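Long-range contacts in uncharacterized bacterial lipoprotein (Bacteroides thetaiotaomicron VPI-5482, PDB 3GF6), which is of unknown function but, as a bacterial lipoprotein with an all-beta fold, is probably tethered to a membrane through a lipid: residues V29-S34 with F215-Q220; G55-M60 with L83-G88; I131-A136 with F193-G198. All blocks are in the same frame, centred on the assembly; numbering follows the deposited sequence. Where two conformers were deposited one is given.

Contact 1. Residues V29-S34 with F215-Q220; sequences VLVARS and FELYEQ
A classic beta bulge, at which Val31 and Ala32 both face Leu217, interrupts the antiparallel pairing of strand 29-34 with strand 215-219. Leu217 O accepts from Val31 N at 2.8 Å, and weakly from Ala32 N at 3.3 Å. The extra residue shifts the register by one: Val29 and Leu30 pair with Glu219 and Tyr218, but Ala32, Arg33 and Ser34 with Leu217, Glu216 and Phe215. Released from the regular in-out pattern, the branched Val31 fits its two methyls to different partners. CG2, held between the backbone N and the carbonyl carbon, meets Leu217 CG at 3.8 Å; CG1 lies 3.6 Å from Glu219 OE2.

Strand 203-219 also pairs with strand 112-123, so the segment 29-34 is joined to a twisted antiparallel sheet, one of the two that make up this all-beta fold. On the face carrying Leu30, Arg33, Glu216 and Tyr218, Leu30 CD1 sits over one face of the Tyr218 ring, 3.9 Å from its centroid and displaced toward the rim, a CH-pi contact for which a branched aliphatic chain is well suited. Tyr218 OH donates to Glu216 OE1 at 2.8 Å, arriving from above the carboxylate plane. The other oxygen serves Arg33, whose extended chain runs alongside Glu216: Arg33 NE and Glu216 OE2 form a long salt bridge of 3.6 Å, the guanidinium and carboxylate planes 76° apart. A water in the guanidinium plane accepts from Arg33 NE at 2.8 Å and donates to Glu216 OE2, while Arg33 NH1 turns to Asp69 in a further salt bridge. On the other face, where Ala32, Ser34, Phe215 and Leu217 are buried, the small Ala32 lets Tyr103 and Phe75 approach. In the conformer given, Ser34 OG lies against Phe215 CB and bonds Asn65, a polar mate for a buried hydroxyl.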
ATOM      1  N   VAL A  29       2.252  23.413   5.324  1.00 14.91           N
ATOM      2  CA  VAL A  29       3.009  23.356   4.069  1.00 16.05           C
ATOM      3  C   VAL A  29       2.789  22.006   3.411  1.00 15.00           C
ATOM      4  O   VAL A  29       3.011  20.942   4.040  1.00 16.71           O
ATOM      5  CB  VAL A  29       4.523  23.590   4.307  1.00 16.84           C
ATOM      6  CG1 VAL A  29       5.335  23.443   2.995  1.00 19.10           C
ATOM      7  CG2 VAL A  29       4.728  24.962   4.941  1.00 21.72           C
ATOM      8  N   LEU A  30       2.344  22.032   2.158  1.00 15.66           N
ATOM      9  CA  LEU A  30       2.238  20.821   1.361  1.00 15.08           C
ATOM     10  C   LEU A  30       3.627  20.424   0.926  1.00 17.87           C
ATOM     11  O   LEU A  30       4.280  21.187   0.228  1.00 16.05           O
ATOM     12  CB  LEU A  30       1.360  21.024   0.110  1.00 15.86           C
ATOM     13  CG  LEU A  30       1.148  19.807  -0.812  1.00 16.58           C
ATOM     14  CD1 LEU A  30       0.194  18.812  -0.214  1.00 14.33           C
ATOM     15  CD2 LEU A  30       0.635  20.254  -2.215  1.00 19.32           C
ATOM     16  N   VAL A  31       4.094  19.246   1.344  1.00 13.22           N
ATOM     17  CA  VAL A  31       5.461  18.826   1.014  1.00 12.40           C
ATOM     18  C   VAL A  31       5.490  17.706  -0.004  1.00 12.74           C
ATOM     19  O   VAL A  31       6.511  17.458  -0.618  1.00 13.42           O
ATOM     20  CB  VAL A  31       6.305  18.478   2.262  1.00 13.51           C
ATOM     21  CG1 VAL A  31       6.596  19.801   3.079  1.00 13.93           C
ATOM     22  CG2 VAL A  31       5.695  17.391   3.140  1.00 12.89           C
ATOM     23  N   ALA A  32       4.375  17.035  -0.186  1.00 12.91           N
ATOM     24  CA  ALA A  32       4.264  16.033  -1.255  1.00 13.31           C
ATOM     25  C   ALA A  32       2.779  15.889  -1.638  1.00 14.00           C
ATOM     26  O   ALA A  32       1.857  15.967  -0.780  1.00 12.83           O
ATOM     27  CB  ALA A  32       4.881  14.663  -0.854  1.00 11.56           C
ATOM     28  N   ARG A  33       2.576  15.725  -2.932  1.00 11.98           N
ATOM     29  CA  ARG A  33       1.260  15.484  -3.514  1.00 12.51           C
ATOM     30  C   ARG A  33       1.421  14.785  -4.842  1.00 14.01           C
ATOM     31  O   ARG A  33       2.205  15.219  -5.715  1.00 14.05           O
ATOM     32  CB  ARG A  33       0.483  16.795  -3.695  1.00 12.93           C
ATOM     33  CG  ARG A  33      -0.799  16.668  -4.564  1.00 12.89           C
ATOM     34  CD  ARG A  33      -1.679  17.915  -4.481  1.00 15.82           C
ATOM     35  NE  ARG A  33      -2.842  17.728  -5.338  1.00 15.18           N
ATOM     36  CZ  ARG A  33      -3.038  18.304  -6.519  1.00 18.13           C
ATOM     37  NH1 ARG A  33      -2.164  19.171  -7.019  1.00 14.07           N
ATOM     38  NH2 ARG A  33      -4.137  18.013  -7.202  1.00 18.30           N
ATOM     39  N   SER A  34       0.694  13.675  -4.967  1.00 12.21           N
ATOM     40  CA  SER A  34       0.547  12.956  -6.225  0.50 10.71           C
ATOM     41  C   SER A  34      -0.933  12.692  -6.491  1.00 11.99           C
ATOM     42  O   SER A  34      -1.730  12.538  -5.561  1.00 10.69           O
ATOM     43  CB  SER A  34       1.337  11.638  -6.218  0.50 12.27           C
ATOM     44  OG  SER A  34       0.831  10.717  -5.261  0.50  5.02           O
ATOM     45  N   PHE A 215      -2.565  11.262  -3.102  1.00 12.20           N
ATOM     46  CA  PHE A 215      -1.820  11.240  -1.861  1.00 12.33           C
ATOM     47  C   PHE A 215      -1.285  12.618  -1.606  1.00 11.29           C
ATOM     48  O   PHE A 215      -0.659  13.184  -2.482  1.00 11.92           O
ATOM     49  CB  PHE A 215      -0.651  10.257  -1.997  1.00 11.77           C
ATOM     50  CG  PHE A 215       0.246  10.246  -0.813  1.00 12.73           C
ATOM     51  CD1 PHE A 215      -0.056   9.439   0.276  1.00 15.53           C
ATOM     52  CD2 PHE A 215       1.331  11.109  -0.726  1.00 12.55           C
ATOM     53  CE1 PHE A 215       0.762   9.459   1.407  1.00 17.41           C
ATOM     54  CE2 PHE A 215       2.130  11.151   0.405  1.00 17.16           C
ATOM     55  CZ  PHE A 215       1.858  10.325   1.462  1.00 13.67           C
ATOM     56  N   GLU A 216      -1.499  13.149  -0.393  1.00 11.36           N
ATOM     57  CA  GLU A 216      -0.995  14.455   0.040  1.00 10.90           C
ATOM     58  C   GLU A 216      -0.358  14.345   1.403  1.00 12.33           C
ATOM     59  O   GLU A 216      -0.890  13.652   2.273  1.00 12.63           O
ATOM     60  CB  GLU A 216      -2.099  15.504   0.147  1.00 10.92           C
ATOM     61  CG  GLU A 216      -2.768  15.771  -1.159  1.00 16.34           C
ATOM     62  CD  GLU A 216      -3.930  16.750  -1.073  1.00 18.94           C
ATOM     63  OE1 GLU A 216      -4.334  17.158   0.024  1.00 22.95           O
ATOM     64  OE2 GLU A 216      -4.432  17.117  -2.144  1.00 22.76           O
ATOM     65  N   LEU A 217       0.744  15.064   1.582  1.00 13.00           N
ATOM     66  CA  LEU A 217       1.475  15.124   2.841  1.00 10.24           C
ATOM     67  C   LEU A 217       1.762  16.596   3.206  1.00 13.28           C
ATOM     68  O   LEU A 217       2.339  17.342   2.406  1.00 14.15           O
ATOM     69  CB  LEU A 217       2.797  14.366   2.746  1.00 12.26           C
ATOM     70  CG  LEU A 217       3.667  14.313   4.009  1.00 12.79           C
ATOM     71  CD1 LEU A 217       2.960  13.613   5.194  1.00 12.30           C
ATOM     72  CD2 LEU A 217       4.998  13.593   3.681  1.00 13.10           C
ATOM     73  N   TYR A 218       1.349  16.974   4.406  1.00 11.53           N
ATOM     74  CA  TYR A 218       1.552  18.297   4.953  1.00 12.93           C
ATOM     75  C   TYR A 218       2.506  18.255   6.137  1.00 14.94           C
ATOM     76  O   TYR A 218       2.441  17.334   6.955  1.00 16.38           O
ATOM     77  CB  TYR A 218       0.210  18.889   5.430  1.00 12.59           C
ATOM     78  CG  TYR A 218      -0.775  19.065   4.311  1.00 11.47           C
ATOM     79  CD1 TYR A 218      -1.599  18.012   3.900  1.00 15.85           C
ATOM     80  CD2 TYR A 218      -0.840  20.276   3.604  1.00 19.60           C
ATOM     81  CE1 TYR A 218      -2.488  18.171   2.826  1.00 21.61           C
ATOM     82  CE2 TYR A 218      -1.722  20.436   2.545  1.00 21.87           C
ATOM     83  CZ  TYR A 218      -2.533  19.381   2.164  1.00 18.93           C
ATOM     84  OH  TYR A 218      -3.407  19.545   1.131  1.00 24.76           O
ATOM     85  N   GLU A 219       3.367  19.271   6.235  1.00 14.48           N
ATOM     86  CA  GLU A 219       4.031  19.611   7.471  1.00 14.67           C
ATOM     87  C   GLU A 219       3.094  20.583   8.206  1.00 14.08           C
ATOM     88  O   GLU A 219       2.679  21.576   7.632  1.00 13.78           O
ATOM     89  CB  GLU A 219       5.365  20.294   7.232  1.00 17.18           C
ATOM     90  CG  GLU A 219       6.468  19.437   6.728  1.00 17.22           C
ATOM     91  CD  GLU A 219       7.794  20.196   6.585  1.00 26.32           C
ATOM     92  OE1 GLU A 219       7.884  21.370   7.018  1.00 28.56           O
ATOM     93  OE2 GLU A 219       8.731  19.632   5.980  1.00 22.33           O
ATOM     94  N   GLN A 220       2.722  20.268   9.442  1.00 14.07           N
ATOM     95  CA  GLN A 220       1.821  21.128  10.221  1.00 17.46           C
ATOM     96  C   GLN A 220       2.531  22.318  10.850  1.00 21.26           C
ATOM     97  O   GLN A 220       3.616  22.164  11.395  1.00 22.57           O
ATOM     98  CB  GLN A 220       1.145  20.321  11.336  1.00 16.00           C
ATOM     99  CG  GLN A 220       0.291  19.222  10.818  1.00 24.68           C
ATOM    100  CD  GLN A 220      -0.291  18.311  11.895  1.00 23.81           C
ATOM    101  OE1 GLN A 220      -0.432  17.128  11.661  1.00 22.99           O
ATOM    102  NE2 GLN A 220      -0.686  18.871  13.037  1.00 26.66           N
TER
HETATM  103  O   HOH W   1      -4.679  15.702  -4.626  0.50 16.81           O

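Contact 2. Residues G55-M60 with L83-G88; sequences GKLTFM and LTMSLG
Phe59 meets Leu83 and Met85 on one face of an antiparallel strand pair, and its side chain can be followed outward. CB lies 3.2 Å from Thr84 O and also touches the selenium of Met85, a residue deposited as selenomethionine. With chi1 at 54°, CG stands between the backbone N and the carbonyl carbon, which turns the ring over Leu83: CG is 3.9 Å from Leu83 CG, and CD1 3.5 Å from Leu83 CD1. The same methyl is 3.7 Å from Phe59 CE1; it stands over one face of the ring, off-centre toward the rim, a CH-pi contact. Met85 SE approaches the ring obliquely, 5.3 Å from the Phe59 centroid, in a Met-aromatic contact. The flexible, doubly bent Met85 chain then carries CE to Leu57 CD2, at 4.0 Å.

In the backbone, Met60 and Thr84 exchange two hydrogen bonds, and Ser86 N donates to Thr58 O at 2.9 Å. With an alanine at Phe59 the ring is gone, which would probably leave Leu83 CD1 without the face it covers and open a gap toward Ala46 and Val205. A large flat apolar residue suits this position because it also reaches those two residues, on strands of the facing sheet, as is typical of the hydrophobic interior between two packed beta sheets.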
ATOM      1  N   GLY A  55       1.427 -23.140  -5.782  1.00 11.42           N
ATOM      2  CA  GLY A  55       0.295 -22.878  -4.895  1.00 14.59           C
ATOM      3  C   GLY A  55       0.279 -21.604  -4.060  1.00 13.33           C
ATOM      4  O   GLY A  55      -0.697 -21.372  -3.342  1.00 14.89           O
ATOM      5  N   LYS A  56       1.337 -20.811  -4.099  1.00 12.73           N
ATOM      6  CA  LYS A  56       1.408 -19.609  -3.268  1.00 11.32           C
ATOM      7  C   LYS A  56       2.214 -18.492  -3.922  1.00  9.65           C
ATOM      8  O   LYS A  56       3.305 -18.731  -4.436  1.00 13.63           O
ATOM      9  CB  LYS A  56       2.055 -19.989  -1.935  1.00 11.50           C
ATOM     10  CG  LYS A  56       2.036 -18.943  -0.858  1.00 14.04           C
ATOM     11  CD  LYS A  56       2.621 -19.632   0.407  1.00 22.62           C
ATOM     12  CE  LYS A  56       3.223 -18.700   1.416  1.00 28.33           C
ATOM     13  NZ  LYS A  56       4.070 -19.568   2.363  1.00 22.14           N
ATOM     14  N   LEU A  57       1.657 -17.292  -3.887  1.00 12.56           N
ATOM     15  CA  LEU A  57       2.351 -16.082  -4.355  1.00  8.53           C
ATOM     16  C   LEU A  57       2.162 -14.938  -3.357  1.00 10.38           C
ATOM     17  O   LEU A  57       1.060 -14.372  -3.254  1.00 11.81           O
ATOM     18  CB  LEU A  57       1.828 -15.689  -5.730  1.00  9.14           C
ATOM     19  CG  LEU A  57       1.954 -16.709  -6.869  1.00  9.24           C
ATOM     20  CD1 LEU A  57       1.052 -16.259  -8.035  1.00  8.85           C
ATOM     21  CD2 LEU A  57       3.401 -16.855  -7.315  1.00  8.68           C
ATOM     22  N   THR A  58       3.241 -14.585  -2.675  1.00  8.25           N
ATOM     23  CA  THR A  58       3.241 -13.495  -1.676  1.00  8.72           C
ATOM     24  C   THR A  58       3.963 -12.304  -2.308  1.00 11.54           C
ATOM     25  O   THR A  58       5.127 -12.434  -2.753  1.00  8.95           O
ATOM     26  CB  THR A  58       3.915 -13.922  -0.403  1.00  9.68           C
ATOM     27  OG1 THR A  58       3.355 -15.173   0.036  1.00 10.37           O
ATOM     28  CG2 THR A  58       3.719 -12.821   0.649  1.00  8.98           C
ATOM     29  N   PHE A  59       3.285 -11.151  -2.380  1.00  9.28           N
ATOM     30  CA  PHE A  59       3.882  -9.969  -3.004  1.00 10.14           C
ATOM     31  C   PHE A  59       3.329  -8.701  -2.469  1.00 11.69           C
ATOM     32  O   PHE A  59       2.276  -8.705  -1.809  1.00  8.82           O
ATOM     33  CB  PHE A  59       3.782 -10.000  -4.545  1.00  8.79           C
ATOM     34  CG  PHE A  59       2.400 -10.199  -5.069  1.00  8.98           C
ATOM     35  CD1 PHE A  59       1.507  -9.137  -5.215  1.00 11.68           C
ATOM     36  CD2 PHE A  59       1.972 -11.457  -5.409  1.00 11.01           C
ATOM     37  CE1 PHE A  59       0.187  -9.391  -5.680  1.00  9.92           C
ATOM     38  CE2 PHE A  59       0.685 -11.687  -5.885  1.00 12.03           C
ATOM     39  CZ  PHE A  59      -0.188 -10.652  -6.036  1.00 12.20           C
HETATM   40  N   MSE A  60       4.069  -7.607  -2.694  1.00 10.80           N
HETATM   41  CA  MSE A  60       3.609  -6.333  -2.255  1.00 10.94           C
HETATM   42  C   MSE A  60       3.623  -5.323  -3.398  1.00 10.41           C
HETATM   43  O   MSE A  60       4.269  -5.528  -4.428  1.00 12.31           O
HETATM   44  CB  MSE A  60       4.404  -5.832  -1.032  1.00 11.80           C
HETATM   45  CG  MSE A  60       5.789  -5.585  -1.334  1.00 14.00           C
HETATM   46 SE   MSE A  60       6.139  -3.709  -1.788  0.85 11.64          SE
HETATM   47  CE  MSE A  60       8.034  -4.110  -1.614  1.00 10.41           C
ATOM     48  N   LEU A  83       4.817  -4.229  -8.503  1.00 10.69           N
ATOM     49  CA  LEU A  83       4.676  -5.450  -7.715  1.00 10.68           C
ATOM     50  C   LEU A  83       6.048  -6.093  -7.514  1.00 12.79           C
ATOM     51  O   LEU A  83       6.822  -6.280  -8.479  1.00 11.95           O
ATOM     52  CB  LEU A  83       3.783  -6.408  -8.502  1.00 11.89           C
ATOM     53  CG  LEU A  83       3.424  -7.799  -7.977  1.00 11.35           C
ATOM     54  CD1 LEU A  83       2.115  -8.265  -8.592  1.00 12.32           C
ATOM     55  CD2 LEU A  83       4.564  -8.879  -8.134  1.00 13.32           C
ATOM     56  N   THR A  84       6.297  -6.522  -6.294  1.00  8.80           N
ATOM     57  CA  THR A  84       7.564  -7.114  -5.902  1.00  7.42           C
ATOM     58  C   THR A  84       7.266  -8.383  -5.144  1.00 10.73           C
ATOM     59  O   THR A  84       6.534  -8.337  -4.178  1.00  9.91           O
ATOM     60  CB  THR A  84       8.355  -6.157  -4.958  1.00 12.11           C
ATOM     61  OG1 THR A  84       8.651  -4.940  -5.643  1.00 12.83           O
ATOM     62  CG2 THR A  84       9.699  -6.811  -4.537  1.00 13.58           C
HETATM   63  N   MSE A  85       7.867  -9.508  -5.560  1.00  9.28           N
HETATM   64  CA  MSE A  85       7.755 -10.743  -4.793  1.00 10.68           C
HETATM   65  C   MSE A  85       8.458 -10.719  -3.435  1.00 11.84           C
HETATM   66  O   MSE A  85       9.492 -10.059  -3.257  1.00 10.79           O
HETATM   67  CB  MSE A  85       8.353 -11.892  -5.574  1.00  9.50           C
HETATM   68  CG  MSE A  85       7.727 -12.147  -6.953  1.00 13.93           C
HETATM   69 SE   MSE A  85       5.821 -12.482  -6.955  0.85  4.14          SE
HETATM   70  CE  MSE A  85       5.795 -14.070  -5.805  1.00 11.91           C
ATOM     71  N   SER A  86       7.896 -11.487  -2.499  1.00 12.41           N
ATOM     72  CA  SER A  86       8.554 -11.735  -1.219  1.00 10.54           C
ATOM     73  C   SER A  86       9.798 -12.557  -1.442  1.00 12.24           C
ATOM     74  O   SER A  86      10.090 -13.013  -2.566  1.00 11.58           O
ATOM     75  CB  SER A  86       7.628 -12.453  -0.239  1.00 10.28           C
ATOM     76  OG  SER A  86       7.533 -13.826  -0.513  1.00 12.08           O
ATOM     77  N   LEU A  87      10.558 -12.752  -0.365  1.00 11.86           N
ATOM     78  CA  LEU A  87      11.884 -13.386  -0.494  1.00 12.31           C
ATOM     79  C   LEU A  87      11.813 -14.840  -0.980  1.00 10.61           C
ATOM     80  O   LEU A  87      12.729 -15.328  -1.670  1.00 14.22           O
ATOM     81  CB  LEU A  87      12.624 -13.336   0.822  1.00 10.03           C
ATOM     82  CG  LEU A  87      13.285 -12.003   1.168  1.00 13.13           C
ATOM     83  CD1 LEU A  87      13.652 -12.011   2.683  1.00 16.59           C
ATOM     84  CD2 LEU A  87      14.497 -11.775   0.315  1.00 11.54           C
ATOM     85  N   GLY A  88      10.742 -15.539  -0.635  1.00 10.00           N
ATOM     86  CA  GLY A  88      10.504 -16.863  -1.215  1.00 12.84           C
ATOM     87  C   GLY A  88       9.164 -17.464  -0.865  1.00 11.96           C
ATOM     88  O   GLY A  88       8.351 -16.842  -0.174  1.00 14.33           O
TER
HETATM   89  O   HOH W   2       5.965 -16.147   1.036  1.00 12.34           O
HETATM   90  O   HOH W   3       6.624  -3.368  -5.233  1.00 13.64           O

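Contact 3. Residues I131-A136 with F193-G198; sequences IDYVYA and FINLAG
Tyr135 and Phe193 form the tightly packed end of this contact. Phe193 CB lies over the Tyr135 ring, 3.5 Å from CE1, and the two rings meet obliquely, with planes 33° apart. Next along the strand, the Tyr133 ring is set across the backbone of strand 193-198: Asn195 N stands over its centre, and Asn195 CB is 3.4 Å from Tyr133 CE2. Both tyrosines place CG between the backbone N and the carbonyl carbon (chi1 76° and 68°), which leans these broad rings over the partner strand. A water donates to Ile194 O and also bonds Tyr133 OH. On the reverse face Val134 CG2 meets Ile194 CG1 at 3.8 Å, slim branched chains lying side by side.

Toward Asp132 and Ala197 the contact is looser and partly exposed, and polar chemistry takes over. Asn195 ND2 donates almost straight to Asp132 OD2 at 3.0 Å; Tyr7 OH also bonds this oxygen, so OD2 is gripped twice, while Asn195 OD1 bonds Thr58 OG1. Asn195 O meanwhile accepts from Asp132 N at 2.9 Å and weakly from Tyr133 N. Two residues opposite one are the signature of a classic beta bulge, here where the strand turns a corner.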
ATOM      1  N   ILE A 131      -7.502 -14.746  -3.547  1.00 13.28           N
ATOM      2  CA  ILE A 131      -6.831 -13.828  -2.678  1.00 11.79           C
ATOM      3  C   ILE A 131      -6.947 -14.389  -1.237  1.00 14.67           C
ATOM      4  O   ILE A 131      -8.041 -14.409  -0.649  1.00 12.92           O
ATOM      5  CB  ILE A 131      -7.451 -12.413  -2.766  1.00 11.84           C
ATOM      6  CG1 ILE A 131      -7.328 -11.843  -4.186  1.00 14.62           C
ATOM      7  CG2 ILE A 131      -6.815 -11.477  -1.703  1.00 11.23           C
ATOM      8  CD1 ILE A 131      -8.282 -10.686  -4.508  1.00 11.33           C
ATOM      9  N   ASP A 132      -5.826 -14.858  -0.687  1.00 13.25           N
ATOM     10  CA  ASP A 132      -5.718 -15.304   0.715  1.00 11.38           C
ATOM     11  C   ASP A 132      -5.852 -14.123   1.668  1.00 12.32           C
ATOM     12  O   ASP A 132      -6.643 -14.140   2.590  1.00 11.83           O
ATOM     13  CB  ASP A 132      -4.363 -16.006   0.932  1.00 11.88           C
ATOM     14  CG  ASP A 132      -4.142 -16.463   2.370  1.00 15.08           C
ATOM     15  OD1 ASP A 132      -5.073 -17.032   2.977  1.00 19.32           O
ATOM     16  OD2 ASP A 132      -3.057 -16.214   2.920  1.00 16.66           O
ATOM     17  N   TYR A 133      -5.050 -13.095   1.446  1.00 13.71           N
ATOM     18  CA  TYR A 133      -5.216 -11.838   2.171  1.00 11.54           C
ATOM     19  C   TYR A 133      -4.776 -10.674   1.308  1.00 12.64           C
ATOM     20  O   TYR A 133      -3.990 -10.845   0.364  1.00 11.69           O
ATOM     21  CB  TYR A 133      -4.477 -11.870   3.516  1.00 11.32           C
ATOM     22  CG  TYR A 133      -2.951 -11.715   3.458  1.00 10.22           C
ATOM     23  CD1 TYR A 133      -2.359 -10.463   3.285  1.00 10.55           C
ATOM     24  CD2 TYR A 133      -2.122 -12.797   3.668  1.00 11.49           C
ATOM     25  CE1 TYR A 133      -0.974 -10.342   3.202  1.00 11.81           C
ATOM     26  CE2 TYR A 133      -0.735 -12.675   3.655  1.00 12.29           C
ATOM     27  CZ  TYR A 133      -0.165 -11.449   3.408  1.00 10.07           C
ATOM     28  OH  TYR A 133       1.216 -11.307   3.423  1.00 12.23           O
ATOM     29  N   VAL A 134      -5.300  -9.499   1.624  1.00 11.39           N
ATOM     30  CA  VAL A 134      -4.905  -8.246   0.987  1.00 11.27           C
ATOM     31  C   VAL A 134      -5.176  -7.111   1.964  1.00 10.63           C
ATOM     32  O   VAL A 134      -6.265  -7.031   2.541  1.00 11.56           O
ATOM     33  CB  VAL A 134      -5.617  -7.987  -0.371  1.00  9.89           C
ATOM     34  CG1 VAL A 134      -7.160  -8.152  -0.293  1.00 13.27           C
ATOM     35  CG2 VAL A 134      -5.276  -6.597  -0.920  1.00 11.66           C
ATOM     36  N   TYR A 135      -4.207  -6.239   2.141  1.00 11.12           N
ATOM     37  CA  TYR A 135      -4.419  -5.039   2.931  1.00 12.65           C
ATOM     38  C   TYR A 135      -3.576  -3.855   2.494  1.00 11.23           C
ATOM     39  O   TYR A 135      -2.482  -4.045   1.964  1.00 10.44           O
ATOM     40  CB  TYR A 135      -4.190  -5.303   4.402  1.00 10.19           C
ATOM     41  CG  TYR A 135      -2.793  -5.618   4.889  1.00 11.65           C
ATOM     42  CD1 TYR A 135      -2.252  -6.895   4.771  1.00 12.65           C
ATOM     43  CD2 TYR A 135      -2.042  -4.662   5.528  1.00 12.10           C
ATOM     44  CE1 TYR A 135      -1.002  -7.187   5.324  1.00  9.94           C
ATOM     45  CE2 TYR A 135      -0.782  -4.941   6.049  1.00 10.81           C
ATOM     46  CZ  TYR A 135      -0.276  -6.200   5.937  1.00 12.34           C
ATOM     47  OH  TYR A 135       0.906  -6.469   6.520  1.00 11.50           O
ATOM     48  N   ALA A 136      -4.109  -2.644   2.736  1.00 10.84           N
ATOM     49  CA  ALA A 136      -3.429  -1.365   2.478  1.00 10.06           C
ATOM     50  C   ALA A 136      -2.907  -0.824   3.797  1.00 11.99           C
ATOM     51  O   ALA A 136      -3.586  -0.914   4.833  1.00 13.05           O
ATOM     52  CB  ALA A 136      -4.359  -0.334   1.772  1.00 12.91           C
ATOM     53  N   PHE A 193      -0.083  -5.202   0.791  1.00 10.36           N
ATOM     54  CA  PHE A 193       0.517  -6.503   1.071  1.00 11.36           C
ATOM     55  C   PHE A 193      -0.506  -7.593   0.726  1.00  9.06           C
ATOM     56  O   PHE A 193      -1.679  -7.485   1.147  1.00  9.90           O
ATOM     57  CB  PHE A 193       0.966  -6.558   2.551  1.00 11.88           C
ATOM     58  CG  PHE A 193       2.108  -5.625   2.858  1.00 12.12           C
ATOM     59  CD1 PHE A 193       3.413  -5.965   2.559  1.00  9.38           C
ATOM     60  CD2 PHE A 193       1.890  -4.435   3.486  1.00  9.21           C
ATOM     61  CE1 PHE A 193       4.437  -5.100   2.776  1.00 12.86           C
ATOM     62  CE2 PHE A 193       2.923  -3.569   3.743  1.00 11.17           C
ATOM     63  CZ  PHE A 193       4.223  -3.927   3.441  1.00 12.73           C
ATOM     64  N   ILE A 194      -0.091  -8.546  -0.118  1.00  9.50           N
ATOM     65  CA  ILE A 194      -0.984  -9.542  -0.712  1.00 10.24           C
ATOM     66  C   ILE A 194      -0.410 -10.947  -0.600  1.00 11.13           C
ATOM     67  O   ILE A 194       0.804 -11.144  -0.680  1.00 11.67           O
ATOM     68  CB  ILE A 194      -1.277  -9.209  -2.222  1.00  7.82           C
ATOM     69  CG1 ILE A 194      -2.042  -7.910  -2.334  1.00 11.85           C
ATOM     70  CG2 ILE A 194      -2.109 -10.364  -2.917  1.00 10.75           C
ATOM     71  CD1 ILE A 194      -1.867  -7.236  -3.721  1.00 13.20           C
ATOM     72  N   ASN A 195      -1.277 -11.949  -0.439  1.00  9.57           N
ATOM     73  CA  ASN A 195      -0.876 -13.323  -0.665  1.00 10.86           C
ATOM     74  C   ASN A 195      -1.980 -14.019  -1.457  1.00 11.91           C
ATOM     75  O   ASN A 195      -3.136 -13.853  -1.148  1.00 11.11           O
ATOM     76  CB  ASN A 195      -0.645 -14.111   0.627  1.00 10.96           C
ATOM     77  CG  ASN A 195      -0.125 -15.523   0.351  1.00 13.79           C
ATOM     78  OD1 ASN A 195       0.841 -15.693  -0.407  1.00 13.76           O
ATOM     79  ND2 ASN A 195      -0.803 -16.549   0.902  1.00 11.95           N
ATOM     80  N   LEU A 196      -1.613 -14.726  -2.504  1.00 10.21           N
ATOM     81  CA  LEU A 196      -2.586 -15.577  -3.222  1.00 11.08           C
ATOM     82  C   LEU A 196      -2.313 -17.046  -2.953  1.00 13.78           C
ATOM     83  O   LEU A 196      -1.169 -17.472  -2.865  1.00 10.71           O
ATOM     84  CB  LEU A 196      -2.502 -15.363  -4.734  1.00 12.37           C
ATOM     85  CG  LEU A 196      -2.418 -13.926  -5.252  1.00 12.89           C
ATOM     86  CD1 LEU A 196      -2.204 -13.887  -6.798  1.00 11.69           C
ATOM     87  CD2 LEU A 196      -3.646 -13.116  -4.851  1.00  9.33           C
ATOM     88  N   ALA A 197      -3.392 -17.817  -2.836  1.00 13.20           N
ATOM     89  CA  ALA A 197      -3.339 -19.274  -2.713  1.00 14.40           C
ATOM     90  C   ALA A 197      -4.018 -19.852  -3.937  1.00 14.54           C
ATOM     91  O   ALA A 197      -5.019 -19.324  -4.413  1.00 15.31           O
ATOM     92  CB  ALA A 197      -4.026 -19.728  -1.389  1.00 14.31           C
ATOM     93  N   GLY A 198      -3.446 -20.918  -4.505  1.00 13.80           N
ATOM     94  CA  GLY A 198      -3.941 -21.457  -5.761  1.00 14.16           C
ATOM     95  C   GLY A 198      -3.338 -22.806  -6.118  1.00 13.65           C
ATOM     96  O   GLY A 198      -2.767 -23.500  -5.273  1.00 14.05           O
TER
HETATM   97  O   HOH W   4       2.688  -9.645   1.339  1.00 11.50           O

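Contacts 2 and 3 are buried neighbours in one sheet, their centres 9 Å apart, and contact 1 belongs to the other sheet, about 30 Å away between centres and across the middle of the chain. Strands 56-62 and 187-198 pair directly, so Leu57 O meets Leu196 N at 2.8 Å, and Thr58 OG1 probably bonds Asn195 OD1. Contact 1 and contact 3 both bend at a classic bulge, but contact 1, partly buried, adds a partly exposed face with a long, water-bridged salt bridge. Contact 2 is mainly apolar, a phenylalanine ring with leucine and (seleno)methionine; contact 3 combines aromatic rings with a buried amide. Along the chain, contacts 2 and 3 follow in series inside the loop closed by contact 1.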